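Local coordinates for Lmo2470 protein (Listeria monocytogenes EGD-e, PDB 5HL3), which is a calcium-binding internalin with leucine-rich repeats that interacts with afadin and facilitates crossing of the basement membrane by the bacterium, at residues I15-D20 with E67-N72; I58-M63 with A84-F89; N118-P123 with D141-P146; L175-N180 with L197-N202; M230-N235 with P253-D258. All blocks are in the same frame, centred on the assembly; numbering follows the deposited sequence.

Interaction 1 of 5, residues I15-D20 with E67-N72; sequences IDVFPD and ERAMFN
Arg68 reaches across to the end of helix 14-17 and binds two carbonyl oxygens there, those of Asp16 and Val17. Its NE lies 2.8 Å from Val17 O, standing above that carbonyl's plane, while NH2 meets Asp16 O at 3.0 Å, nearly head-on to the C=O bond. Both oxygens sit at the edge of the guanidinium, close to its plane, and a bend at chi3 (65°) turns the group to face them. Pro19 closes over one guanidinium face, its CD 3.5 Å from Arg68 NE; the compact, rigid proline ring, packing its CG and CD over the face, suits that place. This half of the contact is the more open one, with Pro19 exposed and Arg68 and Asp16 partly so. The other half is buried and apolar. Phe18 CZ packs 3.7 Å from Ala69 CB and 4.0 Å from Phe71 CZ, and Val17 CG1 covers the centre of the Phe18 ring from one face. Ala69 is small enough to let the two phenylalanines meet, and Met27 and Leu45 from the cap helices continue this core. Since the guanidinium here grips carbonyl oxygens, its positive charge probably complements the partial negative charge at the helix's C-terminal end.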
# COMPACT_ATOMS: atom_id res chain seq x y z
N ILE A 15 -24.27 -29.26 15.81
CA ILE A 15 -25.28 -28.20 15.89
C ILE A 15 -25.57 -27.77 17.32
O ILE A 15 -26.05 -26.66 17.53
CB ILE A 15 -26.55 -28.63 15.12
CG1 ILE A 15 -27.55 -27.46 14.92
CG2 ILE A 15 -27.24 -29.81 15.79
CD1 ILE A 15 -27.03 -26.28 14.15
N ASP A 16 -25.30 -28.64 18.30
CA ASP A 16 -25.47 -28.27 19.70
C ASP A 16 -24.25 -27.49 20.22
O ASP A 16 -24.40 -26.53 20.99
CB ASP A 16 -25.75 -29.49 20.55
CG ASP A 16 -27.08 -30.18 20.19
OD1 ASP A 16 -28.02 -29.53 19.67
OD2 ASP A 16 -27.15 -31.35 20.49
N VAL A 17 -23.05 -27.85 19.76
CA VAL A 17 -21.84 -27.11 20.15
C VAL A 17 -21.81 -25.72 19.52
O VAL A 17 -21.43 -24.75 20.17
CB VAL A 17 -20.57 -27.90 19.70
CG1 VAL A 17 -19.30 -27.14 20.11
CG2 VAL A 17 -20.56 -29.32 20.27
N PHE A 18 -22.27 -25.64 18.29
CA PHE A 18 -22.22 -24.40 17.49
C PHE A 18 -23.64 -24.09 17.01
O PHE A 18 -23.99 -24.37 15.87
CB PHE A 18 -21.29 -24.63 16.29
CG PHE A 18 -19.90 -25.07 16.67
CD1 PHE A 18 -19.00 -24.20 17.27
CD2 PHE A 18 -19.48 -26.35 16.39
CE1 PHE A 18 -17.71 -24.62 17.59
CE2 PHE A 18 -18.17 -26.77 16.69
CZ PHE A 18 -17.29 -25.89 17.28
N PRO A 19 -24.47 -23.49 17.87
CA PRO A 19 -25.91 -23.35 17.59
C PRO A 19 -26.23 -22.16 16.67
O PRO A 19 -26.87 -21.19 17.06
CB PRO A 19 -26.51 -23.21 19.00
CG PRO A 19 -25.44 -22.53 19.76
CD PRO A 19 -24.16 -23.14 19.26
N ASP A 20 -25.82 -22.30 15.43
CA ASP A 20 -26.06 -21.31 14.38
C ASP A 20 -25.94 -22.07 13.08
O ASP A 20 -24.96 -22.81 12.89
CB ASP A 20 -25.04 -20.18 14.43
CG ASP A 20 -25.21 -19.22 13.27
OD1 ASP A 20 -26.18 -18.41 13.33
OD2 ASP A 20 -24.43 -19.29 12.29
N GLU A 67 -16.22 -19.81 21.02
CA GLU A 67 -15.68 -19.92 22.39
C GLU A 67 -16.28 -21.12 23.15
O GLU A 67 -15.85 -21.43 24.25
CB GLU A 67 -15.89 -18.64 23.17
CG GLU A 67 -17.34 -18.37 23.54
CD GLU A 67 -17.61 -16.94 23.96
OE1 GLU A 67 -16.65 -16.15 24.18
OE2 GLU A 67 -18.79 -16.58 24.08
N ARG A 68 -17.26 -21.80 22.55
CA ARG A 68 -17.87 -22.99 23.15
C ARG A 68 -17.07 -24.25 22.90
O ARG A 68 -17.44 -25.30 23.41
CB ARG A 68 -19.29 -23.17 22.62
CG ARG A 68 -20.21 -22.01 23.02
CD ARG A 68 -21.43 -21.92 22.12
NE ARG A 68 -22.32 -23.09 22.22
CZ ARG A 68 -23.42 -23.16 22.96
NH1 ARG A 68 -23.77 -22.16 23.75
NH2 ARG A 68 -24.16 -24.25 22.92
N ALA A 69 -15.99 -24.16 22.14
CA ALA A 69 -15.14 -25.33 21.85
C ALA A 69 -13.68 -24.96 21.98
O ALA A 69 -13.28 -23.86 21.61
CB ALA A 69 -15.41 -25.86 20.43
N MSE A 70 -12.88 -25.88 22.50
CA MSE A 70 -11.44 -25.67 22.64
C MSE A 70 -10.70 -26.16 21.42
O MSE A 70 -10.79 -27.34 21.08
CB MSE A 70 -10.94 -26.40 23.89
CG MSE A 70 -9.44 -26.18 24.14
SE MSE A 70 -8.88 -24.31 24.37
CE MSE A 70 -9.85 -24.02 26.02
N PHE A 71 -9.97 -25.25 20.77
CA PHE A 71 -9.16 -25.54 19.58
C PHE A 71 -7.68 -25.51 19.98
O PHE A 71 -7.00 -24.49 19.86
CB PHE A 71 -9.46 -24.51 18.48
CG PHE A 71 -10.89 -24.51 18.03
CD1 PHE A 71 -11.35 -25.45 17.13
CD2 PHE A 71 -11.80 -23.57 18.53
CE1 PHE A 71 -12.66 -25.45 16.71
CE2 PHE A 71 -13.12 -23.57 18.11
CZ PHE A 71 -13.55 -24.53 17.20
N ASN A 72 -7.20 -26.65 20.45
CA ASN A 72 -5.86 -26.76 20.98
C ASN A 72 -4.77 -26.65 19.95
O ASN A 72 -3.67 -26.21 20.29
CB ASN A 72 -5.71 -28.10 21.71
CG ASN A 72 -6.48 -28.16 23.02
OD1 ASN A 72 -6.30 -27.28 23.88
ND2 ASN A 72 -7.34 -29.17 23.17

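Interaction 2 of 5, residues I58-M63 with A84-F89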
# COMPACT_ATOMS: atom_id res chain seq x y z
N ILE A 58 -23.13 -15.96 8.79
CA ILE A 58 -22.45 -15.85 10.08
C ILE A 58 -22.32 -14.36 10.44
O ILE A 58 -21.97 -13.56 9.58
CB ILE A 58 -21.07 -16.55 10.04
CG1 ILE A 58 -21.27 -18.07 9.83
CG2 ILE A 58 -20.30 -16.28 11.33
CD1 ILE A 58 -20.00 -18.82 9.55
N THR A 59 -22.59 -14.00 11.69
CA THR A 59 -22.50 -12.62 12.16
C THR A 59 -21.47 -12.52 13.27
O THR A 59 -20.89 -13.54 13.68
CB THR A 59 -23.85 -12.19 12.79
OG1 THR A 59 -24.07 -12.93 14.00
CG2 THR A 59 -25.00 -12.43 11.81
N ASN A 60 -21.21 -11.32 13.76
CA ASN A 60 -20.30 -11.19 14.90
C ASN A 60 -20.74 -12.06 16.07
O ASN A 60 -19.93 -12.71 16.72
CB ASN A 60 -20.22 -9.76 15.39
CG ASN A 60 -19.52 -8.84 14.42
OD1 ASN A 60 -18.94 -9.29 13.44
ND2 ASN A 60 -19.53 -7.57 14.71
N ASP A 61 -22.05 -12.06 16.33
CA ASP A 61 -22.59 -12.85 17.43
C ASP A 61 -22.45 -14.34 17.23
O ASP A 61 -22.06 -15.07 18.18
CB ASP A 61 -24.06 -12.51 17.67
CG ASP A 61 -24.24 -11.16 18.34
OD1 ASP A 61 -23.23 -10.61 18.86
OD2 ASP A 61 -25.39 -10.66 18.36
N SER A 62 -22.75 -14.84 16.05
CA SER A 62 -22.57 -16.28 15.85
C SER A 62 -21.11 -16.71 15.79
O SER A 62 -20.78 -17.81 16.24
CB SER A 62 -23.44 -16.81 14.71
OG SER A 62 -23.35 -16.06 13.53
N MSE A 63 -20.20 -15.87 15.28
CA MSE A 63 -18.79 -16.24 15.29
C MSE A 63 -18.29 -16.39 16.71
O MSE A 63 -17.40 -17.20 16.98
CB MSE A 63 -17.97 -15.20 14.50
CG MSE A 63 -16.56 -15.71 14.16
SE MSE A 63 -16.51 -17.22 12.88
CE MSE A 63 -16.35 -16.17 11.24
N ALA A 84 -22.37 -8.90 5.42
CA ALA A 84 -22.29 -7.55 5.98
C ALA A 84 -22.42 -7.50 7.49
O ALA A 84 -22.04 -6.48 8.09
CB ALA A 84 -23.36 -6.67 5.34
N LYS A 85 -22.92 -8.56 8.10
CA LYS A 85 -23.09 -8.59 9.55
C LYS A 85 -21.92 -9.24 10.30
O LYS A 85 -21.94 -9.33 11.53
CB LYS A 85 -24.43 -9.24 9.93
CG LYS A 85 -25.61 -8.49 9.36
CD LYS A 85 -26.92 -9.11 9.78
CE LYS A 85 -28.09 -8.45 9.08
NZ LYS A 85 -29.30 -9.31 9.10
N LEU A 86 -20.92 -9.71 9.56
CA LEU A 86 -19.64 -10.10 10.16
C LEU A 86 -18.68 -8.94 9.93
O LEU A 86 -18.20 -8.76 8.81
CB LEU A 86 -19.05 -11.37 9.55
CG LEU A 86 -17.76 -11.84 10.25
CD1 LEU A 86 -18.03 -12.34 11.68
CD2 LEU A 86 -17.05 -12.91 9.43
N THR A 87 -18.39 -8.17 10.97
CA THR A 87 -17.47 -7.05 10.85
C THR A 87 -16.22 -7.20 11.73
O THR A 87 -15.38 -6.33 11.73
CB THR A 87 -18.15 -5.71 11.17
OG1 THR A 87 -18.60 -5.70 12.54
CG2 THR A 87 -19.36 -5.46 10.27
N GLU A 88 -16.11 -8.30 12.45
CA GLU A 88 -14.97 -8.50 13.33
C GLU A 88 -14.80 -9.97 13.67
O GLU A 88 -15.80 -10.66 13.95
CB GLU A 88 -15.20 -7.71 14.60
CG GLU A 88 -14.16 -7.83 15.67
CD GLU A 88 -14.45 -6.86 16.77
OE1 GLU A 88 -14.98 -7.32 17.80
OE2 GLU A 88 -14.25 -5.66 16.55
N PHE A 89 -13.56 -10.47 13.63
CA PHE A 89 -13.30 -11.80 14.18
C PHE A 89 -13.08 -11.60 15.68
O PHE A 89 -12.26 -10.78 16.06
CB PHE A 89 -12.09 -12.49 13.52
CG PHE A 89 -11.94 -13.90 13.95
CD1 PHE A 89 -12.80 -14.88 13.46
CD2 PHE A 89 -11.03 -14.26 14.92
CE1 PHE A 89 -12.72 -16.19 13.92
CE2 PHE A 89 -10.95 -15.56 15.37
CZ PHE A 89 -11.80 -16.52 14.87
O HOH W 1 -23.19 -11.60 7.81
O HOH W 2 -17.17 -11.03 16.48
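Asn60, the first residue of helix 60-63, points its amide across the Thr87 side chain at about a right angle, joining the helical N-terminal cap of the internalin to the loop after strand 76-79 of the leucine-rich repeat sheet. Both ends of the amide are used. OD1 accepts from Thr87 N at 2.8 Å, with the donor tilted 20° from the carbonyl plane, and more weakly from Glu88 N; ND2 gives a hydrogen to Thr87 OG1 at 3.0 Å, with that oxygen near the amide plane. Asparagine suits the place because one short group can both accept and donate, and the pair of bonds fixes which way the amide is flipped. Thr59 and Lys85 run side by side, pointing the same way, with Thr59 CG2 3.7 Å from Lys85 CB. Thr59 is also the N-cap, forming a capping box with Ser62. On the buried side Met63, a selenomethionine here, has CG opposite the backbone nitrogen (chi1 -165°) and then bends twice. Its CE rests 3.8 Å from Leu86 CD2, and it crosses Phe89 roughly perpendicularly in a Met-aromatic contact, SE 5.3 Å from the ring centroid. Leu86 and Phe89 also pack against Ile79 and Phe103 of the repeat sheet. One water donates to both Asn60 O and Glu88 O, 2.9 Å from the latter.

Interaction 3 of 5, residues N118-P123 with D141-P146; sequences NYQNYP and DFTGMP
Two successive loops on the convex side of the leucine-rich repeat solenoid meet here, Asn118 of one gripping Thr143 of the next. Asn118 OD1 accepts from Thr143 N at 3.0 Å, in its carbonyl plane and on a lone pair, while Asn118 ND2 donates to Thr143 OG1. The two side chains cross at about a right angle. Gln120 folds back through its bent chi2 (-64°) to bring NE2 to the same hydroxyl oxygen, 3.0 Å away, and also to Asn118 O, so Thr143 OG1 receives two amide donors. A threonine serves well because its backbone nitrogen and its hydroxyl can be engaged together. Asn118-Tyr119 and Asp141-Phe142 occupy matching places in adjoining coils, each sending an aromatic ring inward, as expected of stacked solenoid turns. Gly144, with no side chain, lets its CA come within 3.5 Å of Tyr119 O, a CA-H...O contact. Waters join the two backbones: one accepts from Gly144 N and donates to both Asn118 OD1 and Tyr119 O, the last at 2.7 Å. Deeper in, the selenium of Met145, a selenomethionine, lies 4.1 Å from Tyr119 CB and 5.5 Å from the centroid of the Tyr119 ring, an oblique Met-aromatic contact, and Tyr119 OH continues to Phe89 O in the preceding coil.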
# COMPACT_ATOMS: atom_id res chain seq x y z
N ASN A 118 -7.80 -4.78 19.36
CA ASN A 118 -6.48 -4.88 19.97
C ASN A 118 -6.44 -6.27 20.65
O ASN A 118 -6.51 -6.39 21.87
CB ASN A 118 -6.32 -3.72 20.95
CG ASN A 118 -4.96 -3.71 21.62
OD1 ASN A 118 -3.99 -4.25 21.10
ND2 ASN A 118 -4.92 -3.12 22.82
N TYR A 119 -6.27 -7.30 19.84
CA TYR A 119 -6.39 -8.68 20.32
C TYR A 119 -5.47 -8.96 21.48
O TYR A 119 -4.26 -8.66 21.42
CB TYR A 119 -6.05 -9.68 19.20
CG TYR A 119 -7.08 -9.75 18.09
CD1 TYR A 119 -8.35 -10.27 18.33
CD2 TYR A 119 -6.78 -9.35 16.81
CE1 TYR A 119 -9.30 -10.36 17.33
CE2 TYR A 119 -7.71 -9.46 15.79
CZ TYR A 119 -8.96 -9.94 16.06
OH TYR A 119 -9.89 -10.00 15.04
N GLN A 120 -6.02 -9.61 22.51
CA GLN A 120 -5.26 -10.02 23.67
C GLN A 120 -5.09 -11.52 23.82
O GLN A 120 -4.18 -11.95 24.55
CB GLN A 120 -5.91 -9.47 24.95
CG GLN A 120 -6.01 -7.94 24.97
CD GLN A 120 -4.66 -7.29 24.96
OE1 GLN A 120 -3.81 -7.61 25.81
NE2 GLN A 120 -4.43 -6.37 24.04
N ASN A 121 -5.92 -12.32 23.16
CA ASN A 121 -5.91 -13.77 23.38
C ASN A 121 -5.17 -14.56 22.30
O ASN A 121 -5.20 -15.79 22.32
CB ASN A 121 -7.34 -14.30 23.54
CG ASN A 121 -8.02 -13.76 24.77
OD1 ASN A 121 -7.44 -13.78 25.85
ND2 ASN A 121 -9.24 -13.29 24.61
N TYR A 122 -4.48 -13.87 21.40
CA TYR A 122 -3.70 -14.51 20.33
C TYR A 122 -2.25 -14.04 20.41
O TYR A 122 -1.75 -13.42 19.47
CB TYR A 122 -4.30 -14.20 18.94
CG TYR A 122 -5.79 -14.44 18.87
CD1 TYR A 122 -6.35 -15.67 19.27
CD2 TYR A 122 -6.66 -13.48 18.35
CE1 TYR A 122 -7.70 -15.89 19.22
CE2 TYR A 122 -8.04 -13.72 18.28
CZ TYR A 122 -8.55 -14.93 18.72
OH TYR A 122 -9.92 -15.20 18.68
N PRO A 123 -1.57 -14.33 21.51
CA PRO A 123 -0.19 -13.83 21.67
C PRO A 123 0.82 -14.36 20.67
O PRO A 123 1.90 -13.78 20.55
CB PRO A 123 0.18 -14.30 23.08
CG PRO A 123 -0.66 -15.48 23.31
CD PRO A 123 -1.96 -15.19 22.64
N ASP A 141 -2.78 0.54 18.43
CA ASP A 141 -1.37 0.44 18.78
C ASP A 141 -1.29 -0.88 19.60
O ASP A 141 -1.38 -0.88 20.80
CB ASP A 141 -0.91 1.66 19.57
CG ASP A 141 0.58 1.68 19.82
OD1 ASP A 141 1.33 0.92 19.18
OD2 ASP A 141 1.00 2.48 20.70
N PHE A 142 -1.13 -1.98 18.87
CA PHE A 142 -1.27 -3.33 19.45
C PHE A 142 -0.47 -3.51 20.72
O PHE A 142 0.71 -3.18 20.75
CB PHE A 142 -0.79 -4.40 18.48
CG PHE A 142 -1.36 -4.27 17.09
CD1 PHE A 142 -2.69 -4.62 16.81
CD2 PHE A 142 -0.55 -3.81 16.05
CE1 PHE A 142 -3.17 -4.48 15.52
CE2 PHE A 142 -1.02 -3.71 14.77
CZ PHE A 142 -2.32 -4.04 14.51
N THR A 143 -1.09 -4.09 21.73
CA THR A 143 -0.40 -4.38 23.00
C THR A 143 -0.34 -5.85 23.32
O THR A 143 0.31 -6.20 24.29
CB THR A 143 -1.10 -3.66 24.19
OG1 THR A 143 -2.47 -4.06 24.22
CG2 THR A 143 -0.98 -2.14 24.10
N GLY A 144 -1.01 -6.70 22.54
CA GLY A 144 -1.10 -8.15 22.87
C GLY A 144 -0.52 -9.12 21.85
O GLY A 144 -0.72 -10.35 21.97
N MSE A 145 0.21 -8.61 20.86
CA MSE A 145 0.75 -9.47 19.79
C MSE A 145 2.20 -9.17 19.59
O MSE A 145 2.63 -8.65 18.56
CB MSE A 145 -0.06 -9.27 18.52
CG MSE A 145 -1.49 -9.82 18.67
SE MSE A 145 -2.59 -9.73 17.05
CE MSE A 145 -2.76 -7.80 16.95
N PRO A 146 3.01 -9.59 20.56
CA PRO A 146 4.43 -9.25 20.53
C PRO A 146 5.21 -9.90 19.40
O PRO A 146 6.32 -9.42 19.08
CB PRO A 146 4.93 -9.74 21.88
CG PRO A 146 4.02 -10.85 22.26
CD PRO A 146 2.67 -10.38 21.76
O HOH W 3 -2.85 -6.62 20.31
O HOH W 4 -3.31 -11.32 21.25
O HOH W 5 -1.54 -11.26 24.53
O HOH W 6 -1.27 -6.74 26.69

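Interaction 4 of 5, residues L175-N180 with L197-N202; sequences LDLSSN and LDLNAN
Leu175 and Leu197 lie side by side, pointing the same way into the core, with CD2 of Leu175 3.9 Å from CD1 of Leu197. Their strands are parallel: Asp198 N donates to Leu175 O at 3.0 Å and Leu177 N to Asp198 O. On the other face Asp176 and Asp198 also run alongside each other, Asp176 OD1 4.0 Å from Asp198 OD2, a closeness of like charges probably eased by the donors that each attracts. Asp176 OD1 takes Ser178 N and Ser178 OG; Asp198 OD1 takes Asn200 N and Asn200 ND2. Each makes an Asx turn just where its strand gives out. Beyond the turns, Asn202 ND2 bonds Leu177 O at 2.9 Å, and Asn180 ND2 reaches that oxygen from the opposite face of its plane, while Asn180 OD1 accepts from Met156 N in the preceding coil. These buried asparagines satisfy carbonyls of the bending backbone, as the conserved asparagines of leucine-rich repeats do. Strand 150-152 flanks the pair on the Leu175 side, and strand 218-220 continues the parallel sheet beyond Leu197.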
# COMPACT_ATOMS: atom_id res chain seq x y z
N LEU A 175 4.94 -4.47 6.05
CA LEU A 175 3.78 -3.61 6.28
C LEU A 175 3.29 -3.16 4.91
O LEU A 175 3.99 -2.41 4.20
CB LEU A 175 4.17 -2.41 7.14
CG LEU A 175 3.11 -1.40 7.49
CD1 LEU A 175 1.90 -2.06 8.13
CD2 LEU A 175 3.68 -0.31 8.41
N ASP A 176 2.11 -3.62 4.51
CA ASP A 176 1.48 -3.25 3.24
C ASP A 176 0.30 -2.34 3.53
O ASP A 176 -0.72 -2.80 4.04
CB ASP A 176 1.04 -4.48 2.44
CG ASP A 176 0.35 -4.15 1.12
OD1 ASP A 176 0.27 -2.96 0.73
OD2 ASP A 176 -0.13 -5.11 0.47
N LEU A 177 0.45 -1.06 3.22
CA LEU A 177 -0.58 -0.02 3.40
C LEU A 177 -0.92 0.60 2.04
O LEU A 177 -1.37 1.78 1.98
CB LEU A 177 -0.11 1.04 4.40
CG LEU A 177 -0.10 0.57 5.85
CD1 LEU A 177 0.79 1.46 6.69
CD2 LEU A 177 -1.52 0.48 6.39
N SER A 178 -0.72 -0.17 0.96
CA SER A 178 -0.97 0.37 -0.37
C SER A 178 -2.46 0.65 -0.56
O SER A 178 -3.30 0.09 0.10
CB SER A 178 -0.48 -0.58 -1.45
OG SER A 178 -1.10 -1.86 -1.33
N SER A 179 -2.78 1.49 -1.54
CA SER A 179 -4.15 1.80 -1.91
C SER A 179 -4.99 2.30 -0.76
O SER A 179 -6.15 1.90 -0.62
CB SER A 179 -4.83 0.58 -2.60
OG SER A 179 -4.25 0.38 -3.88
N ASN A 180 -4.45 3.24 -0.00
CA ASN A 180 -5.18 3.90 1.09
C ASN A 180 -5.20 5.39 0.83
O ASN A 180 -5.00 5.81 -0.30
CB ASN A 180 -4.60 3.47 2.45
CG ASN A 180 -5.05 2.09 2.86
OD1 ASN A 180 -6.26 1.85 3.00
ND2 ASN A 180 -4.11 1.18 3.03
N LEU A 197 8.08 -2.02 2.98
CA LEU A 197 7.07 -1.00 3.28
C LEU A 197 6.42 -0.59 1.96
O LEU A 197 7.06 0.07 1.11
CB LEU A 197 7.70 0.18 3.98
CG LEU A 197 6.79 1.35 4.40
CD1 LEU A 197 5.59 0.84 5.19
CD2 LEU A 197 7.56 2.38 5.18
N ASP A 198 5.18 -1.03 1.76
CA ASP A 198 4.43 -0.74 0.51
C ASP A 198 3.43 0.37 0.77
O ASP A 198 2.46 0.17 1.50
CB ASP A 198 3.75 -2.00 -0.05
CG ASP A 198 3.31 -1.83 -1.49
OD1 ASP A 198 3.27 -0.68 -1.97
OD2 ASP A 198 2.97 -2.85 -2.16
N LEU A 199 3.66 1.51 0.15
CA LEU A 199 2.80 2.72 0.30
C LEU A 199 2.30 3.18 -1.06
O LEU A 199 1.86 4.32 -1.18
CB LEU A 199 3.58 3.80 1.00
CG LEU A 199 4.03 3.47 2.42
CD1 LEU A 199 4.95 4.52 2.97
CD2 LEU A 199 2.84 3.29 3.32
N ASN A 200 2.32 2.32 -2.06
CA ASN A 200 1.87 2.74 -3.38
C ASN A 200 0.41 3.15 -3.37
O ASN A 200 -0.38 2.62 -2.60
CB ASN A 200 2.21 1.70 -4.45
CG ASN A 200 1.17 0.60 -4.61
OD1 ASN A 200 0.15 0.78 -5.30
ND2 ASN A 200 1.50 -0.57 -4.12
N ALA A 201 0.04 4.10 -4.22
CA ALA A 201 -1.38 4.53 -4.35
C ALA A 201 -1.94 5.11 -3.05
O ALA A 201 -3.02 4.76 -2.59
CB ALA A 201 -2.26 3.43 -4.94
N ASN A 202 -1.18 6.00 -2.45
CA ASN A 202 -1.65 6.83 -1.33
C ASN A 202 -1.64 8.29 -1.77
O ASN A 202 -1.67 8.57 -2.98
CB ASN A 202 -0.84 6.54 -0.05
CG ASN A 202 -1.36 5.31 0.67
OD1 ASN A 202 -2.37 5.37 1.37
ND2 ASN A 202 -0.70 4.19 0.48
O HOH W 7 -0.70 -2.85 -3.88
O HOH W 8 -2.10 -0.68 -4.94

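Interaction 5 of 5, residues M230-N235 with P253-D258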
# COMPACT_ATOMS: atom_id res chain seq x y z
N MSE A 230 11.77 15.71 -2.82
CA MSE A 230 11.39 14.95 -1.62
C MSE A 230 12.59 14.85 -0.71
O MSE A 230 13.71 15.23 -1.05
CB MSE A 230 10.82 13.58 -1.96
CG MSE A 230 11.87 12.70 -2.64
SE MSE A 230 11.21 10.89 -2.93
CE MSE A 230 11.07 10.39 -1.06
N VAL A 231 12.37 14.27 0.45
CA VAL A 231 13.43 14.04 1.40
C VAL A 231 14.56 13.21 0.76
O VAL A 231 14.30 12.27 -0.00
CB VAL A 231 12.86 13.31 2.65
CG1 VAL A 231 12.28 11.95 2.33
CG2 VAL A 231 13.90 13.20 3.73
N ASN A 232 15.79 13.56 1.07
CA ASN A 232 16.98 12.88 0.53
C ASN A 232 17.51 11.98 1.64
O ASN A 232 18.31 12.41 2.46
CB ASN A 232 17.99 13.90 0.04
CG ASN A 232 19.07 13.31 -0.87
OD1 ASN A 232 19.09 12.13 -1.15
ND2 ASN A 232 20.01 14.17 -1.31
N TYR A 233 17.01 10.74 1.67
CA TYR A 233 17.24 9.82 2.78
C TYR A 233 18.69 9.72 3.19
O TYR A 233 19.57 9.50 2.36
CB TYR A 233 16.72 8.42 2.46
CG TYR A 233 15.25 8.34 2.23
CD1 TYR A 233 14.35 8.59 3.25
CD2 TYR A 233 14.73 8.02 0.98
CE1 TYR A 233 13.00 8.50 3.04
CE2 TYR A 233 13.37 7.95 0.76
CZ TYR A 233 12.50 8.20 1.78
OH TYR A 233 11.16 8.14 1.57
N THR A 234 18.94 9.85 4.49
CA THR A 234 20.29 9.79 5.03
C THR A 234 20.63 8.51 5.80
O THR A 234 21.82 8.26 6.05
CB THR A 234 20.58 10.98 5.97
OG1 THR A 234 19.64 10.99 7.05
CG2 THR A 234 20.50 12.30 5.24
N ASN A 235 19.63 7.71 6.16
CA ASN A 235 19.84 6.52 6.99
C ASN A 235 19.02 5.31 6.59
O ASN A 235 18.37 4.69 7.42
CB ASN A 235 19.59 6.85 8.46
CG ASN A 235 20.67 7.74 9.06
OD1 ASN A 235 21.81 7.34 9.27
ND2 ASN A 235 20.30 8.96 9.36
N PRO A 253 16.05 12.05 -5.24
CA PRO A 253 16.95 12.14 -4.08
C PRO A 253 18.30 11.50 -4.36
O PRO A 253 18.41 10.27 -4.53
CB PRO A 253 16.17 11.42 -2.97
CG PRO A 253 15.23 10.53 -3.68
CD PRO A 253 14.84 11.26 -4.94
N SER A 254 19.32 12.33 -4.35
CA SER A 254 20.64 11.91 -4.79
C SER A 254 21.29 10.81 -3.96
O SER A 254 22.06 10.00 -4.49
CB SER A 254 21.58 13.12 -4.92
OG SER A 254 21.90 13.69 -3.65
N ASN A 255 21.01 10.77 -2.66
CA ASN A 255 21.66 9.78 -1.79
C ASN A 255 21.31 8.34 -2.09
O ASN A 255 22.07 7.44 -1.78
CB ASN A 255 21.34 10.03 -0.31
CG ASN A 255 21.90 11.33 0.20
OD1 ASN A 255 22.85 11.91 -0.38
ND2 ASN A 255 21.36 11.79 1.31
N VAL A 256 20.16 8.13 -2.73
CA VAL A 256 19.64 6.80 -3.00
C VAL A 256 19.32 6.61 -4.47
O VAL A 256 18.56 5.71 -4.84
CB VAL A 256 18.39 6.54 -2.12
CG1 VAL A 256 18.78 6.51 -0.65
CG2 VAL A 256 17.29 7.55 -2.39
N LEU A 257 19.94 7.40 -5.33
CA LEU A 257 19.63 7.34 -6.77
C LEU A 257 19.84 5.96 -7.37
O LEU A 257 19.07 5.54 -8.25
CB LEU A 257 20.46 8.42 -7.52
CG LEU A 257 20.19 8.55 -9.03
CD1 LEU A 257 18.74 8.73 -9.42
CD2 LEU A 257 21.09 9.66 -9.59
N ASP A 258 20.82 5.21 -6.87
CA ASP A 258 21.08 3.86 -7.38
C ASP A 258 20.02 2.81 -7.04
O ASP A 258 20.10 1.70 -7.49
CB ASP A 258 22.48 3.35 -6.97
CG ASP A 258 22.70 3.30 -5.45
OD1 ASP A 258 21.87 3.85 -4.69
OD2 ASP A 258 23.80 2.78 -5.04
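With CG anti to the backbone nitrogen (chi1 -164°), Asn232 extends its amide across to the start of the 3-10 segment after Pro253, while Asn255, at chi1 -65°, folds its own amide back over it. The two amides stack with their planes 24° apart. Asn232 OD1 accepts from Asn255 N at 2.8 Å, in the carbonyl plane and on a lone pair, and Asn232 ND2 donates to Ser254 OG at 3.0 Å, with the oxygen near the amide plane. Asn255 returns the grip, its ND2 bonding Tyr233 O at 3.1 Å from above that carbonyl's plane. Asparagine suits Asn232, whose amide accepts and donates at once, and Asn255, whose amide donates while stacking on the other. Serine supplies a compact hydroxyl as the partner of Asn232 ND2. On the buried side Pro253 CD packs 4.0 Å from CG of Met230, a selenomethionine, and Pro253 CB sits 3.5 Å from Asn232 OD1. Val256 CG1 touches Tyr233 CB at 4.2 Å, both residues also resting on Leu242 of strand 241-243. Tyr233 OH carries on to Thr207 OG1 in the preceding coil. An asparagine side chain binding the backbone of the following loop, with hydrophobic residues turned inward, joins consecutive coils on the convex side of this leucine-rich repeat solenoid.

In the fold
From the N terminus, interaction 1 brings helix 14-17 back against the loop that precedes strand 76-79, closing a long loop through the helical cap. Interaction 2 crosses it, since residues 58-63 lie within that loop and 84-89 beyond it; the two touch where Asp20 packs on Ser62, so the cap is tied to the first coils of the repeat domain. Interactions 3, 4 and 5 follow in series, each closing one coil of the solenoid. Interaction 3 abuts interaction 2 through Tyr119 and Phe89. Interaction 4 joins neighbouring strands of the parallel sheet near the chain's centre, and interaction 5 lies toward the C-terminal mixed sheet, its centre about 55 Å from that of interaction 1.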